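Local coordinates for protein thiol-activated cytolysin (Desulfobulbus propionicus, PDB 6NAL) that probably forms large oligomeric pores in target membranes, as a bacterial relative of the cholesterol-dependent cytolysins, at residues Tyr45-Arg50 and Glu361-Gly366. Sequence-based numbering, arbitrary orientation.
Sequences YIVMTR and ERYSGG
An antiparallel beta ladder in the elongated sheet of this cytolysin, close to where the chain passes toward the C-terminal beta-sandwich domain, joins residues 45-50 of strand 44-59 to residues 361-363 of strand 349-372. Three consecutive bridges define its register: Tyr45 with Tyr363 and Val47 with Glu361 are hydrogen-bonded pairs, and Ile46 with Arg362 between them is a non-hydrogen-bonded one. Each hydrogen-bonded pair is joined by two reciprocal N-H...O bonds. Tyr363 N reaches Tyr45 O at 2.8 Å in the carbonyl plane, and Tyr45 N returns to Tyr363 O at 2.9 Å with an N-H...O angle of 171°. In the second pair Glu361 N lies 2.9 Å from Val47 O and Val47 N 3.0 Å from Glu361 O. The latter oxygen also receives a CA-H contact from Ile46 CA at 3.4 Å. Beyond Tyr363 the 361-366 segment leaves this ladder; Gly366 then makes a backbone hydrogen bond with Leu418.

On the face carrying the tyrosines, the ring of Tyr363 spans two residues of the other strand: its CD2 meets Tyr45 CD2 obliquely at 4.1 Å, while its CE2 approaches Val47 CG2. Arg423 makes a cation-pi contact with Tyr363, and Tyr45 OH hydrogen-bonds Glu38. Ile46 and Arg362 run alongside each other on the opposite face. Arg362 NH2 forms a salt bridge with Asp41 on the adjoining strand 37-41. A bend at chi3 (64°) in the arginine chain turns its guanidinium back over the isoleucine. One guanidinium face rests on aliphatic carbon, with Arg362 NH1 3.4 Å from Ile46 CD1.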
loop_
_atom_site.group_PDB
_atom_site.type_symbol
_atom_site.label_atom_id
_atom_site.label_comp_id
_atom_site.label_asym_id
_atom_site.label_seq_id
_atom_site.Cartn_x
_atom_site.Cartn_y
_atom_site.Cartn_z
ATOM N N TYR A 45 14.486 7.429 3.821
ATOM C CA TYR A 45 13.869 7.519 2.509
ATOM C C TYR A 45 12.389 7.773 2.698
ATOM O O TYR A 45 11.714 7.008 3.402
ATOM C CB TYR A 45 14.039 6.225 1.736
ATOM C CG TYR A 45 13.507 6.233 0.298
ATOM C CD1 TYR A 45 13.845 7.248 -0.606
ATOM C CD2 TYR A 45 12.737 5.185 -0.160
ATOM C CE1 TYR A 45 13.416 7.209 -1.908
ATOM C CE2 TYR A 45 12.284 5.151 -1.461
ATOM C CZ TYR A 45 12.618 6.174 -2.320
ATOM O OH TYR A 45 12.144 6.122 -3.595
ATOM N N ILE A 46 11.883 8.832 2.074
ATOM C CA ILE A 46 10.542 9.313 2.376
ATOM C C ILE A 46 9.777 9.300 1.079
ATOM O O ILE A 46 10.140 10.008 0.141
ATOM C CB ILE A 46 10.562 10.705 3.019
ATOM C CG1 ILE A 46 11.324 10.619 4.349
ATOM C CG2 ILE A 46 9.163 11.154 3.246
ATOM C CD1 ILE A 46 11.826 11.909 4.876
ATOM N N VAL A 47 8.748 8.476 0.997
ATOM C CA VAL A 47 7.939 8.365 -0.208
ATOM C C VAL A 47 6.535 8.882 0.096
ATOM O O VAL A 47 5.889 8.434 1.057
ATOM C CB VAL A 47 7.882 6.918 -0.715
ATOM C CG1 VAL A 47 6.983 6.812 -1.947
ATOM C CG2 VAL A 47 9.257 6.382 -1.023
HETATM N N MSE A 48 6.049 9.770 -0.764
HETATM C CA MSE A 48 4.741 10.350 -0.591
HETATM C C MSE A 48 3.895 10.007 -1.795
HETATM O O MSE A 48 4.205 10.359 -2.917
HETATM C CB MSE A 48 4.803 11.854 -0.394
HETATM C CG MSE A 48 3.379 12.449 -0.266
HETATM SE SE MSE A 48 3.192 14.020 0.857
HETATM C CE MSE A 48 1.908 14.946 -0.258
ATOM N N THR A 49 2.794 9.315 -1.537
ATOM C CA THR A 49 1.851 8.889 -2.559
ATOM C C THR A 49 0.514 9.610 -2.337
ATOM O O THR A 49 0.172 9.979 -1.212
ATOM C CB THR A 49 1.706 7.358 -2.527
ATOM O OG1 THR A 49 0.918 6.937 -3.645
ATOM C CG2 THR A 49 1.088 6.863 -1.215
ATOM N N ARG A 50 -0.223 9.861 -3.418
ATOM C CA ARG A 50 -1.443 10.644 -3.352
ATOM C C ARG A 50 -2.549 9.889 -4.044
ATOM O O ARG A 50 -2.344 9.233 -5.060
ATOM C CB ARG A 50 -1.267 12.030 -3.977
ATOM C CG ARG A 50 -0.446 12.969 -3.083
ATOM C CD ARG A 50 -0.132 14.295 -3.758
ATOM N NE ARG A 50 0.500 14.037 -5.037
ATOM C CZ ARG A 50 0.849 14.959 -5.913
ATOM N NH1 ARG A 50 0.635 16.247 -5.676
ATOM N NH2 ARG A 50 1.422 14.572 -7.032
ATOM N N GLU A 361 5.333 7.415 3.696
ATOM C CA GLU A 361 6.023 6.326 4.376
ATOM C C GLU A 361 7.487 6.691 4.534
ATOM O O GLU A 361 8.104 7.225 3.608
ATOM C CB GLU A 361 5.942 4.991 3.614
ATOM C CG GLU A 361 4.548 4.378 3.610
ATOM C CD GLU A 361 4.315 3.402 4.770
ATOM O OE1 GLU A 361 3.415 3.667 5.622
ATOM O OE2 GLU A 361 5.027 2.366 4.806
ATOM N N ARG A 362 8.027 6.424 5.707
ATOM C CA ARG A 362 9.429 6.647 6.008
ATOM C C ARG A 362 10.082 5.277 6.148
ATOM O O ARG A 362 9.584 4.415 6.878
ATOM C CB ARG A 362 9.599 7.496 7.276
ATOM C CG ARG A 362 8.887 8.875 7.244
ATOM C CD ARG A 362 9.024 9.683 8.562
ATOM N NE ARG A 362 10.424 10.026 8.829
ATOM C CZ ARG A 362 10.994 11.173 8.480
ATOM N NH1 ARG A 362 10.275 12.110 7.867
ATOM N NH2 ARG A 362 12.285 11.386 8.748
ATOM N N TYR A 363 11.152 5.070 5.402
ATOM C CA TYR A 363 11.907 3.819 5.398
ATOM C C TYR A 363 13.309 4.169 5.877
ATOM O O TYR A 363 14.012 4.971 5.242
ATOM C CB TYR A 363 11.934 3.191 4.012
ATOM C CG TYR A 363 10.596 2.929 3.409
ATOM C CD1 TYR A 363 9.969 1.707 3.604
ATOM C CD2 TYR A 363 9.967 3.889 2.612
ATOM C CE1 TYR A 363 8.750 1.426 3.041
ATOM C CE2 TYR A 363 8.724 3.615 2.030
ATOM C CZ TYR A 363 8.125 2.366 2.266
ATOM O OH TYR A 363 6.913 2.036 1.722
ATOM N N SER A 364 13.676 3.659 7.050
ATOM C CA SER A 364 14.969 4.006 7.623
ATOM C C SER A 364 16.092 3.257 6.897
ATOM O O SER A 364 15.901 2.158 6.365
ATOM C CB SER A 364 14.992 3.714 9.127
ATOM O OG SER A 364 14.805 2.337 9.388
ATOM N N GLY A 365 17.257 3.889 6.851
ATOM C CA GLY A 365 18.453 3.254 6.355
ATOM C C GLY A 365 18.902 2.140 7.297
ATOM O O GLY A 365 18.209 1.727 8.234
ATOM N N GLY A 366 20.087 1.618 6.992
ATOM C CA GLY A 366 20.568 0.467 7.730
ATOM C C GLY A 366 22.029 0.201 7.460
ATOM O O GLY A 366 22.684 0.907 6.691
#